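PDB 3FEQ: putative amidohydrolase from Unidentified, which probably acts as a zinc-dependent prolidase of the amidohydrolase superfamily, hydrolysing dipeptides whose second residue is proline. Local coordinates for residues G195-P200 and A295-V300; D202-T207 and H231-R236; H251-D256 and P272-Y277; S307-A312 and A340-N345. All coordinates share one frame; numbering follows the deposited sequence.

Overall arrangement
Contacts 1, 2 and 3 gather beside the zinc site at one end of the amidohydrolase barrel; contact 4 lies farther off, between helix 302-314 and a surface loop. The centres of contacts 2 and 3 are about 12 Å apart. These two join through neighbouring parallel strands, 228-234 and 248-254, which bring H231 and H251 to the same zinc ion, and through the hydroxyls of Y233 and Y277. Contact 1, about 10 Å from contact 2 and 12 Å from contact 3 between centres, adjoins both: G195 and G196 bond to the 202-207 loop, and V300 O accepts from N253. Contact 4 meets contact 3, centres about 12 Å apart, through Y311 and L308, but touches neither contact 1 nor contact 2.

Contact 1: G195-P200 and A295-V300; sequences GGVASP and AKVASV
The ammonium nitrogen NZ of K296 donates to the carbonyl O of S199 at 2.9 Å. It approaches almost head-on, with an angle of 170° at the oxygen, and a second, weak bond runs from the same nitrogen to D202 O. The lysine chain reaches this spot by running along the main chain of the 195-200 loop: its CD lies 3.3 Å from G196 O and its CE 3.6 Å from V197 O, while a bend at chi3 (-60°) turns the amine toward S199. V197 O has a hydrogen-bond partner of its own in the hydroxyl of S293. The hydroxyl of S199 faces elsewhere, to H142 and D202. The apolar half of the contact is a valine cluster. V197 sets CG1 anti to its main-chain nitrogen (chi1 174°), which places this methyl 4.0 Å from CB of V297, and its other methyl CG2 meets CG2 of V300, also at 4.0 Å. Y277 of helix 274-282 and Y233 of strand 228-234 pack around the same valines. The loop follows barrel strand 189-192, and CA of G196 lies about 7 Å from a bound zinc ion. Because the lysine is held by main-chain carbonyls, the contact depends on the path of the loop backbone, and the gathered carbonyl dipoles would help to stabilise the positive charge.

Contact 2: D202-T207 and H231-R236; sequences DPIANT and HAYTGR. With ZN (zinc ion), chain V.
The phenol ring of Y233 is approached obliquely by I204, whose CG1 comes to 3.9 Å from CD2; the two side chains cross at about a right angle, and CD1 of I204 reaches CG of the ring at 4.1 Å. The second flat group, the guanidinium of R236, has the methyl CG2 of T207 over one face, 3.7 Å from NE. Its NH2 end continues beyond this contact to N225 of the second subunit, so the arginine lies between the loop and the second subunit. Between these two groups, T234 CG2 packs 4.1 Å from I204 O. T234 OG1, held between the main-chain nitrogen and carbonyl carbon (chi1 68°), turns instead to the N-H of A237 and caps helix 235-243. The tip of Y233 is bonded to the hydroxyl of Y277. Two residues earlier on the same strand, H231 binds zinc through ND1 at 2.3 Å, and its NE2 is hydrogen-bonded to G195 O. A strand that delivers a metal-binding histidine and then passes directly into a capped helix, beside the loop that follows strand 189-192, fits the catalytic end of the TIM barrel in the amidohydrolase family.

Contact 3: H251-D256 and P272-Y277; sequences HGNLVD and PTLVTY. With ZN (zinc ion), chain V.
On H251, CB lies 3.6 Å from the hydroxyl OH of Y277, which also lies near CG. At ND1 the ring donates to OG1 of T273, 2.9 Å away with an N-H...O angle of 147°, and this oxygen sits close to the ring plane (15° out). The Y277 hydroxyl is almost as near ND1 but badly angled for a bond; its bond is to Y233. CE1 passes 3.5 Å from the same T273 OG1, and NE2, across the ring, binds zinc at 2.4 Å. The threonine bond probably limits rotation of the imidazole and helps to orient its metal-binding nitrogen, as a second-shell residue would. In this TIM-barrel family metal ligands sit at strand ends; here H251 lies in the last part of parallel strand 248-254, while T273 and Y277 follow the next, 269-271, at the start of helix 274-282. Two residues on from H251, the amide of N253 and the Y277 ring have their planes 81° apart, with ND2 approaching the ring obliquely, 3.3 Å from CE2. The hydrogen bond of ND2 goes to V300 O. CD2 of L274 lies 4.1 Å from N253 ND2, and H251 O accepts a CA-H contact from P272 CA.

Contact 4: S307-A312 and A340-N345; sequences SLEIYA and AEVLGN
L308, on helix 302-314, faces V342 in the irregular link between helices 335-340 and 345-351, their CA atoms 7.4 Å apart. The side chains meet through carbon almost throughout. With chi1 at 176°, CG1 of V342 points away from the main-chain N, and this methyl lies 4.1 Å from L308 CB. The same methyl is touched from another direction by E309, crossing at about a right angle: its CG is 3.9 Å from CG1, and carboxylate oxygen OE2 comes to 3.6 Å. L308 and A312, one helical turn apart, present the surface on which L343 rests. L343 CD2 meets A312 CB at 3.9 Å and lies 4.1 Å from L308 O, an oxygen already accepting the helical bond from A312 N, while CD1 of L343 is 4.4 Å from L308 CG. Helix 302-314 is among the helices packed around the TIM barrel of this amidohydrolase, and the contact joins it to the 340-345 link at the surface, well away from the zinc site. Y311 OH bonds to G252 O on strand 248-254, and L308 packs against L274 of helix 274-282 as well as against the link. A salt bridge from E341 to R305 adds a charged tie between the link and helix 302-314. Beyond L343 the chain turns at G344, the N-cap residue of helix 345-351.

Contact 1: G195-P200 and A295-V300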
loop_
_atom_site.group_PDB
_atom_site.type_symbol
_atom_site.label_atom_id
_atom_site.label_comp_id
_atom_site.label_asym_id
_atom_site.label_seq_id
_atom_site.Cartn_x
_atom_site.Cartn_y
_atom_site.Cartn_z
ATOM N N GLY C 195 31.157 -6.512 11.302
ATOM C CA GLY C 195 31.241 -7.603 10.332
ATOM C C GLY C 195 31.456 -8.932 11.024
ATOM O O GLY C 195 31.794 -8.964 12.198
ATOM N N GLY C 196 31.247 -10.029 10.311
ATOM C CA GLY C 196 31.392 -11.339 10.922
ATOM C C GLY C 196 32.024 -12.393 10.038
ATOM O O GLY C 196 32.878 -12.087 9.207
ATOM N N VAL C 197 31.612 -13.641 10.237
ATOM C CA VAL C 197 32.171 -14.767 9.499
ATOM C C VAL C 197 31.108 -15.461 8.626
ATOM O O VAL C 197 31.359 -15.769 7.457
ATOM C CB VAL C 197 32.842 -15.779 10.461
ATOM C CG1 VAL C 197 33.286 -17.031 9.710
ATOM C CG2 VAL C 197 34.019 -15.126 11.192
ATOM N N ALA C 198 29.906 -15.636 9.179
ATOM C CA ALA C 198 28.856 -16.462 8.570
ATOM C C ALA C 198 27.897 -15.699 7.642
ATOM O O ALA C 198 26.907 -16.261 7.166
ATOM C CB ALA C 198 28.073 -17.200 9.658
ATOM N N SER C 199 28.188 -14.427 7.388
ATOM C CA SER C 199 27.378 -13.607 6.484
ATOM C C SER C 199 28.132 -13.324 5.182
ATOM O O SER C 199 29.363 -13.250 5.188
ATOM C CB SER C 199 26.996 -12.292 7.165
ATOM O OG SER C 199 28.085 -11.761 7.905
ATOM N N PRO C 200 27.399 -13.172 4.058
ATOM C CA PRO C 200 28.033 -13.025 2.729
ATOM C C PRO C 200 28.865 -11.747 2.459
ATOM O O PRO C 200 29.969 -11.846 1.912
ATOM C CB PRO C 200 26.849 -13.131 1.752
ATOM C CG PRO C 200 25.644 -12.790 2.557
ATOM C CD PRO C 200 25.927 -13.214 3.972
ATOM N N ALA C 295 36.764 -18.565 4.179
ATOM C CA ALA C 295 37.942 -17.726 3.960
ATOM C C ALA C 295 38.169 -16.787 5.146
ATOM O O ALA C 295 39.313 -16.538 5.539
ATOM C CB ALA C 295 37.804 -16.935 2.674
ATOM N N LYS C 296 37.066 -16.315 5.733
ATOM C CA LYS C 296 37.093 -15.360 6.846
ATOM C C LYS C 296 37.404 -15.997 8.201
ATOM O O LYS C 296 37.825 -15.306 9.129
ATOM C CB LYS C 296 35.768 -14.594 6.932
ATOM C CG LYS C 296 35.789 -13.242 6.232
ATOM C CD LYS C 296 34.431 -12.561 6.278
ATOM C CE LYS C 296 33.361 -13.397 5.590
ATOM N NZ LYS C 296 32.183 -12.572 5.203
ATOM N N VAL C 297 37.200 -17.308 8.312
ATOM C CA VAL C 297 37.384 -18.005 9.586
ATOM C C VAL C 297 38.863 -18.203 9.967
ATOM O O VAL C 297 39.185 -18.366 11.144
ATOM C CB VAL C 297 36.579 -19.346 9.638
ATOM C CG1 VAL C 297 37.361 -20.493 9.014
ATOM C CG2 VAL C 297 36.171 -19.685 11.070
ATOM N N ALA C 298 39.753 -18.134 8.973
ATOM C CA ALA C 298 41.188 -18.356 9.180
ATOM C C ALA C 298 41.796 -17.367 10.182
ATOM O O ALA C 298 42.612 -17.743 11.031
ATOM C CB ALA C 298 41.935 -18.301 7.841
ATOM N N SER C 299 41.339 -16.120 10.117
ATOM C CA SER C 299 41.985 -15.017 10.820
ATOM C C SER C 299 41.591 -14.902 12.292
ATOM O O SER C 299 42.416 -14.550 13.130
ATOM C CB SER C 299 41.710 -13.692 10.100
ATOM O OG SER C 299 40.334 -13.356 10.135
ATOM N N VAL C 300 40.327 -15.169 12.598
ATOM C CA VAL C 300 39.784 -14.856 13.919
ATOM C C VAL C 300 40.204 -15.835 15.003
ATOM O O VAL C 300 40.261 -15.472 16.177
ATOM C CB VAL C 300 38.246 -14.736 13.915
ATOM C CG1 VAL C 300 37.840 -13.293 13.871
ATOM C CG2 VAL C 300 37.639 -15.497 12.751
#

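Contact 2: D202-T207 and H231-R236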
loop_
_atom_site.group_PDB
_atom_site.type_symbol
_atom_site.label_atom_id
_atom_site.label_comp_id
_atom_site.label_asym_id
_atom_site.label_seq_id
_atom_site.Cartn_x
_atom_site.Cartn_y
_atom_site.Cartn_z
ATOM N N ASP C 202 29.785 -8.706 4.424
ATOM C CA ASP C 202 30.519 -7.847 5.358
ATOM C C ASP C 202 31.864 -8.427 5.778
ATOM O O ASP C 202 31.912 -9.463 6.447
ATOM C CB ASP C 202 29.675 -7.533 6.600
ATOM C CG ASP C 202 28.870 -8.735 7.084
ATOM O OD1 ASP C 202 29.160 -9.249 8.189
ATOM O OD2 ASP C 202 27.942 -9.164 6.357
ATOM N N PRO C 203 32.965 -7.762 5.380
ATOM C CA PRO C 203 34.276 -8.056 5.947
ATOM C C PRO C 203 34.330 -7.748 7.441
ATOM O O PRO C 203 33.736 -6.769 7.907
ATOM C CB PRO C 203 35.212 -7.126 5.172
ATOM C CG PRO C 203 34.346 -6.077 4.619
ATOM C CD PRO C 203 33.040 -6.720 4.345
ATOM N N ILE C 204 35.047 -8.594 8.173
ATOM C CA ILE C 204 35.074 -8.556 9.634
ATOM C C ILE C 204 35.649 -7.249 10.225
ATOM O O ILE C 204 35.262 -6.828 11.318
ATOM C CB ILE C 204 35.780 -9.822 10.205
ATOM C CG1 ILE C 204 36.649 -9.469 11.407
ATOM C CG2 ILE C 204 36.611 -10.509 9.122
ATOM C CD1 ILE C 204 37.561 -10.561 11.827
ATOM N N ALA C 205 36.501 -6.572 9.462
ATOM C CA ALA C 205 37.170 -5.358 9.934
ATOM C C ALA C 205 36.253 -4.171 10.232
ATOM O O ALA C 205 36.604 -3.309 11.043
ATOM C CB ALA C 205 38.283 -4.938 8.967
ATOM N N ASN C 206 35.094 -4.099 9.585
ATOM C CA ASN C 206 34.293 -2.883 9.718
ATOM C C ASN C 206 33.045 -2.941 10.593
ATOM O O ASN C 206 32.535 -4.010 10.910
ATOM C CB ASN C 206 34.023 -2.203 8.374
ATOM C CG ASN C 206 33.372 -3.117 7.371
ATOM O OD1 ASN C 206 34.027 -3.603 6.446
ATOM N ND2 ASN C 206 32.066 -3.322 7.515
ATOM N N THR C 207 32.586 -1.762 10.991
ATOM C CA THR C 207 31.648 -1.597 12.085
ATOM C C THR C 207 30.248 -1.519 11.520
ATOM O O THR C 207 30.069 -1.278 10.333
ATOM C CB THR C 207 31.927 -0.284 12.814
ATOM O OG1 THR C 207 31.665 0.825 11.930
ATOM C CG2 THR C 207 33.386 -0.249 13.284
ATOM N N HIS C 231 27.561 -8.270 18.957
ATOM C CA HIS C 231 28.538 -9.068 18.249
ATOM C C HIS C 231 29.580 -8.110 17.683
ATOM O O HIS C 231 29.237 -7.156 16.983
ATOM C CB HIS C 231 27.830 -9.867 17.149
ATOM C CG HIS C 231 28.732 -10.340 16.056
ATOM N ND1 HIS C 231 29.050 -11.670 15.881
ATOM C CD2 HIS C 231 29.318 -9.677 15.032
ATOM C CE1 HIS C 231 29.830 -11.801 14.824
ATOM N NE2 HIS C 231 30.009 -10.605 14.291
ATOM N N ALA C 232 30.842 -8.337 18.025
ATOM C CA ALA C 232 31.921 -7.424 17.625
ATOM C C ALA C 232 33.250 -8.138 17.675
ATOM O O ALA C 232 33.500 -8.901 18.602
ATOM C CB ALA C 232 31.954 -6.168 18.518
ATOM N N TYR C 233 34.089 -7.912 16.669
ATOM C CA TYR C 233 35.402 -8.538 16.638
ATOM C C TYR C 233 36.520 -7.605 17.060
ATOM O O TYR C 233 37.202 -7.878 18.035
ATOM C CB TYR C 233 35.692 -9.143 15.272
ATOM C CG TYR C 233 35.017 -10.479 15.063
ATOM C CD1 TYR C 233 35.333 -11.574 15.854
ATOM C CD2 TYR C 233 34.054 -10.643 14.088
ATOM C CE1 TYR C 233 34.694 -12.796 15.672
ATOM C CE2 TYR C 233 33.423 -11.853 13.901
ATOM C CZ TYR C 233 33.742 -12.924 14.687
ATOM O OH TYR C 233 33.099 -14.126 14.478
ATOM N N THR C 234 36.689 -6.497 16.342
ATOM C CA THR C 234 37.869 -5.633 16.508
ATOM C C THR C 234 37.744 -4.663 17.692
ATOM O O THR C 234 36.632 -4.362 18.139
ATOM C CB THR C 234 38.129 -4.807 15.241
ATOM O OG1 THR C 234 37.074 -3.848 15.074
ATOM C CG2 THR C 234 38.195 -5.712 14.014
ATOM N N GLY C 235 38.881 -4.146 18.168
ATOM C CA GLY C 235 38.899 -3.229 19.310
ATOM C C GLY C 235 38.119 -1.962 19.018
ATOM O O GLY C 235 37.502 -1.374 19.906
ATOM N N ARG C 236 38.130 -1.575 17.747
ATOM C CA ARG C 236 37.413 -0.404 17.257
ATOM C C ARG C 236 35.910 -0.585 17.397
ATOM O O ARG C 236 35.224 0.257 17.997
ATOM C CB ARG C 236 37.756 -0.170 15.784
ATOM C CG ARG C 236 37.108 1.067 15.163
ATOM C CD ARG C 236 37.528 1.252 13.704
ATOM N NE ARG C 236 36.425 1.742 12.882
ATOM C CZ ARG C 236 36.304 1.514 11.574
ATOM N NH1 ARG C 236 35.272 1.999 10.893
ATOM N NH2 ARG C 236 37.220 0.804 10.936
HETATM ZN ZN ZN V . 27.731 -13.452 16.457
#

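Contact 3: H251-D256 and P272-Y277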
loop_
_atom_site.group_PDB
_atom_site.type_symbol
_atom_site.label_atom_id
_atom_site.label_comp_id
_atom_site.label_asym_id
_atom_site.label_seq_id
_atom_site.Cartn_x
_atom_site.Cartn_y
_atom_site.Cartn_z
ATOM N N HIS C 251 32.021 -12.905 21.120
ATOM C CA HIS C 251 33.266 -13.228 20.407
ATOM C C HIS C 251 34.429 -12.371 20.878
ATOM O O HIS C 251 35.145 -12.735 21.814
ATOM C CB HIS C 251 33.094 -13.086 18.898
ATOM C CG HIS C 251 31.783 -13.590 18.392
ATOM N ND1 HIS C 251 31.488 -14.931 18.319
ATOM C CD2 HIS C 251 30.683 -12.934 17.961
ATOM C CE1 HIS C 251 30.267 -15.082 17.834
ATOM N NE2 HIS C 251 29.756 -13.884 17.610
ATOM N N GLY C 252 34.610 -11.226 20.234
ATOM C CA GLY C 252 35.582 -10.239 20.699
ATOM C C GLY C 252 37.010 -10.665 20.436
ATOM O O GLY C 252 37.927 -10.240 21.138
ATOM N N ASN C 253 37.197 -11.471 19.392
ATOM C CA ASN C 253 38.461 -12.148 19.123
ATOM C C ASN C 253 39.616 -11.206 18.841
ATOM O O ASN C 253 40.774 -11.594 18.981
ATOM C CB ASN C 253 38.313 -13.099 17.943
ATOM C CG ASN C 253 37.342 -14.218 18.216
ATOM O OD1 ASN C 253 36.278 -14.009 18.802
ATOM N ND2 ASN C 253 37.695 -15.421 17.779
ATOM N N LEU C 254 39.305 -9.982 18.418
ATOM C CA LEU C 254 40.337 -9.051 17.987
ATOM C C LEU C 254 40.416 -7.786 18.851
ATOM O O LEU C 254 40.561 -6.680 18.323
ATOM C CB LEU C 254 40.161 -8.698 16.501
ATOM C CG LEU C 254 40.174 -9.853 15.480
ATOM C CD1 LEU C 254 40.239 -9.364 14.046
ATOM C CD2 LEU C 254 41.301 -10.841 15.717
ATOM N N VAL C 255 40.348 -7.947 20.173
ATOM C CA VAL C 255 40.568 -6.821 21.092
ATOM C C VAL C 255 42.007 -6.350 21.090
ATOM O O VAL C 255 42.920 -7.140 20.844
ATOM C CB VAL C 255 40.294 -7.209 22.543
ATOM C CG1 VAL C 255 39.038 -6.530 23.067
ATOM C CG2 VAL C 255 40.265 -8.718 22.686
ATOM N N ASP C 256 42.196 -5.068 21.401
ATOM C CA ASP C 256 43.455 -4.565 21.953
ATOM C C ASP C 256 43.239 -4.301 23.435
ATOM O O ASP C 256 42.091 -4.226 23.888
ATOM C CB ASP C 256 43.875 -3.272 21.244
ATOM C CG ASP C 256 42.691 -2.351 20.947
ATOM O OD1 ASP C 256 41.944 -2.004 21.887
ATOM O OD2 ASP C 256 42.513 -1.968 19.770
ATOM N N PRO C 272 33.552 -15.102 24.753
ATOM C CA PRO C 272 34.294 -15.702 23.643
ATOM C C PRO C 272 33.615 -16.983 23.206
ATOM O O PRO C 272 32.925 -17.608 24.002
ATOM C CB PRO C 272 35.647 -16.021 24.270
ATOM C CG PRO C 272 35.764 -15.054 25.437
ATOM C CD PRO C 272 34.371 -14.988 25.974
ATOM N N THR C 273 33.762 -17.358 21.947
ATOM C CA THR C 273 33.145 -18.592 21.470
ATOM C C THR C 273 34.146 -19.398 20.673
ATOM O O THR C 273 33.849 -19.838 19.561
ATOM C CB THR C 273 31.915 -18.334 20.580
ATOM O OG1 THR C 273 32.283 -17.490 19.482
ATOM C CG2 THR C 273 30.801 -17.684 21.369
ATOM N N LEU C 274 35.312 -19.627 21.271
ATOM C CA LEU C 274 36.468 -20.153 20.551
ATOM C C LEU C 274 36.211 -21.474 19.828
ATOM O O LEU C 274 36.675 -21.667 18.705
ATOM C CB LEU C 274 37.665 -20.267 21.487
ATOM C CG LEU C 274 38.054 -18.933 22.140
ATOM C CD1 LEU C 274 39.369 -19.060 22.884
ATOM C CD2 LEU C 274 38.132 -17.817 21.110
ATOM N N VAL C 275 35.418 -22.346 20.439
ATOM C CA VAL C 275 35.176 -23.667 19.886
ATOM C C VAL C 275 34.639 -23.638 18.456
ATOM O O VAL C 275 35.042 -24.459 17.639
ATOM C CB VAL C 275 34.289 -24.529 20.809
ATOM C CG1 VAL C 275 32.866 -23.997 20.872
ATOM C CG2 VAL C 275 34.310 -25.981 20.382
ATOM N N THR C 276 33.808 -22.650 18.127
ATOM C CA THR C 276 33.145 -22.631 16.827
ATOM C C THR C 276 34.130 -22.466 15.680
ATOM O O THR C 276 33.912 -22.987 14.584
ATOM C CB THR C 276 31.997 -21.575 16.725
ATOM O OG1 THR C 276 31.300 -21.756 15.483
ATOM C CG2 THR C 276 32.516 -20.136 16.797
ATOM N N TYR C 277 35.228 -21.769 15.950
ATOM C CA TYR C 277 36.219 -21.499 14.920
ATOM C C TYR C 277 37.098 -22.718 14.645
ATOM O O TYR C 277 37.531 -22.931 13.516
ATOM C CB TYR C 277 37.056 -20.279 15.296
ATOM C CG TYR C 277 36.215 -19.075 15.660
ATOM C CD1 TYR C 277 35.532 -18.350 14.681
ATOM C CD2 TYR C 277 36.085 -18.672 16.982
ATOM C CE1 TYR C 277 34.747 -17.252 15.014
ATOM C CE2 TYR C 277 35.303 -17.574 17.322
ATOM C CZ TYR C 277 34.640 -16.871 16.335
ATOM O OH TYR C 277 33.873 -15.787 16.678
HETATM ZN ZN ZN V . 27.731 -13.452 16.457
#

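Contact 4: S307-A312 and A340-N345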
loop_
_atom_site.group_PDB
_atom_site.type_symbol
_atom_site.label_atom_id
_atom_site.label_comp_id
_atom_site.label_asym_id
_atom_site.label_seq_id
_atom_site.Cartn_x
_atom_site.Cartn_y
_atom_site.Cartn_z
ATOM N N SER C 307 43.421 -13.579 23.000
ATOM C CA SER C 307 42.534 -12.531 23.512
ATOM C C SER C 307 42.103 -12.836 24.937
ATOM O O SER C 307 41.926 -11.934 25.755
ATOM C CB SER C 307 41.293 -12.415 22.627
ATOM O OG SER C 307 40.549 -13.623 22.644
ATOM N N LEU C 308 41.928 -14.124 25.211
ATOM C CA LEU C 308 41.597 -14.613 26.537
ATOM C C LEU C 308 42.515 -13.996 27.578
ATOM O O LEU C 308 42.054 -13.467 28.592
ATOM C CB LEU C 308 41.708 -16.135 26.562
ATOM C CG LEU C 308 40.400 -16.926 26.480
ATOM C CD1 LEU C 308 39.367 -16.330 25.519
ATOM C CD2 LEU C 308 40.692 -18.378 26.137
ATOM N N GLU C 309 43.813 -14.021 27.290
ATOM C CA GLU C 309 44.809 -13.481 28.199
ATOM C C GLU C 309 44.651 -11.991 28.392
ATOM O O GLU C 309 44.726 -11.500 29.518
ATOM C CB GLU C 309 46.212 -13.788 27.705
ATOM C CG GLU C 309 46.702 -15.150 28.138
ATOM C CD GLU C 309 47.817 -15.667 27.262
ATOM O OE1 GLU C 309 48.726 -14.877 26.925
ATOM O OE2 GLU C 309 47.790 -16.866 26.914
ATOM N N ILE C 310 44.412 -11.281 27.296
ATOM C CA ILE C 310 44.158 -9.850 27.348
ATOM C C ILE C 310 42.983 -9.529 28.259
ATOM O O ILE C 310 43.088 -8.661 29.132
ATOM C CB ILE C 310 43.869 -9.296 25.959
ATOM C CG1 ILE C 310 44.927 -9.804 24.965
ATOM C CG2 ILE C 310 43.742 -7.775 26.017
ATOM C CD1 ILE C 310 44.870 -9.158 23.613
ATOM N N TYR C 311 41.887 -10.266 28.080
ATOM C CA TYR C 311 40.698 -10.103 28.910
ATOM C C TYR C 311 40.958 -10.362 30.397
ATOM O O TYR C 311 40.469 -9.621 31.257
ATOM C CB TYR C 311 39.570 -11.004 28.408
ATOM C CG TYR C 311 38.948 -10.537 27.114
ATOM C CD1 TYR C 311 38.567 -9.209 26.940
ATOM C CD2 TYR C 311 38.713 -11.429 26.075
ATOM C CE1 TYR C 311 37.999 -8.783 25.749
ATOM C CE2 TYR C 311 38.148 -11.008 24.883
ATOM C CZ TYR C 311 37.790 -9.690 24.730
ATOM O OH TYR C 311 37.244 -9.270 23.545
ATOM N N ALA C 312 41.705 -11.424 30.688
ATOM C CA ALA C 312 42.106 -11.736 32.050
ATOM C C ALA C 312 42.938 -10.603 32.631
ATOM O O ALA C 312 42.706 -10.158 33.754
ATOM C CB ALA C 312 42.894 -13.017 32.074
ATOM N N ALA C 340 40.326 -23.862 29.613
ATOM C CA ALA C 340 41.147 -24.378 30.690
ATOM C C ALA C 340 42.622 -24.310 30.316
ATOM O O ALA C 340 43.467 -24.053 31.161
ATOM C CB ALA C 340 40.752 -25.791 31.018
ATOM N N GLU C 341 42.923 -24.493 29.039
ATOM C CA GLU C 341 44.301 -24.575 28.597
ATOM C C GLU C 341 44.992 -23.230 28.666
ATOM O O GLU C 341 46.209 -23.149 28.570
ATOM C CB GLU C 341 44.383 -25.108 27.172
ATOM C CG GLU C 341 44.255 -26.612 27.057
ATOM C CD GLU C 341 44.067 -27.061 25.620
ATOM O OE1 GLU C 341 44.380 -26.275 24.698
ATOM O OE2 GLU C 341 43.605 -28.202 25.409
ATOM N N VAL C 342 44.225 -22.165 28.795
ATOM C CA VAL C 342 44.838 -20.851 28.809
ATOM C C VAL C 342 44.738 -20.265 30.191
ATOM O O VAL C 342 45.747 -19.875 30.761
ATOM C CB VAL C 342 44.208 -19.906 27.790
ATOM C CG1 VAL C 342 44.803 -18.523 27.913
ATOM C CG2 VAL C 342 44.400 -20.452 26.389
ATOM N N LEU C 343 43.520 -20.216 30.728
ATOM C CA LEU C 343 43.292 -19.799 32.109
ATOM C C LEU C 343 43.081 -21.084 32.897
ATOM O O LEU C 343 42.863 -22.120 32.303
ATOM C CB LEU C 343 42.061 -18.896 32.185
ATOM C CG LEU C 343 41.785 -18.015 30.954
ATOM C CD1 LEU C 343 40.314 -17.666 30.848
ATOM C CD2 LEU C 343 42.628 -16.737 30.912
ATOM N N GLY C 344 43.165 -21.050 34.218
ATOM C CA GLY C 344 42.990 -22.291 34.979
ATOM C C GLY C 344 41.662 -22.959 34.660
ATOM O O GLY C 344 40.738 -22.295 34.183
ATOM N N ASN C 345 41.532 -24.258 34.930
ATOM C CA ASN C 345 40.209 -24.857 34.833
ATOM C C ASN C 345 39.212 -24.504 35.943
ATOM O O ASN C 345 38.026 -24.811 35.825
ATOM C CB ASN C 345 40.214 -26.351 34.468
ATOM C CG ASN C 345 41.267 -27.141 35.191
ATOM O OD1 ASN C 345 42.060 -26.595 35.954
ATOM N ND2 ASN C 345 41.291 -28.449 34.943
#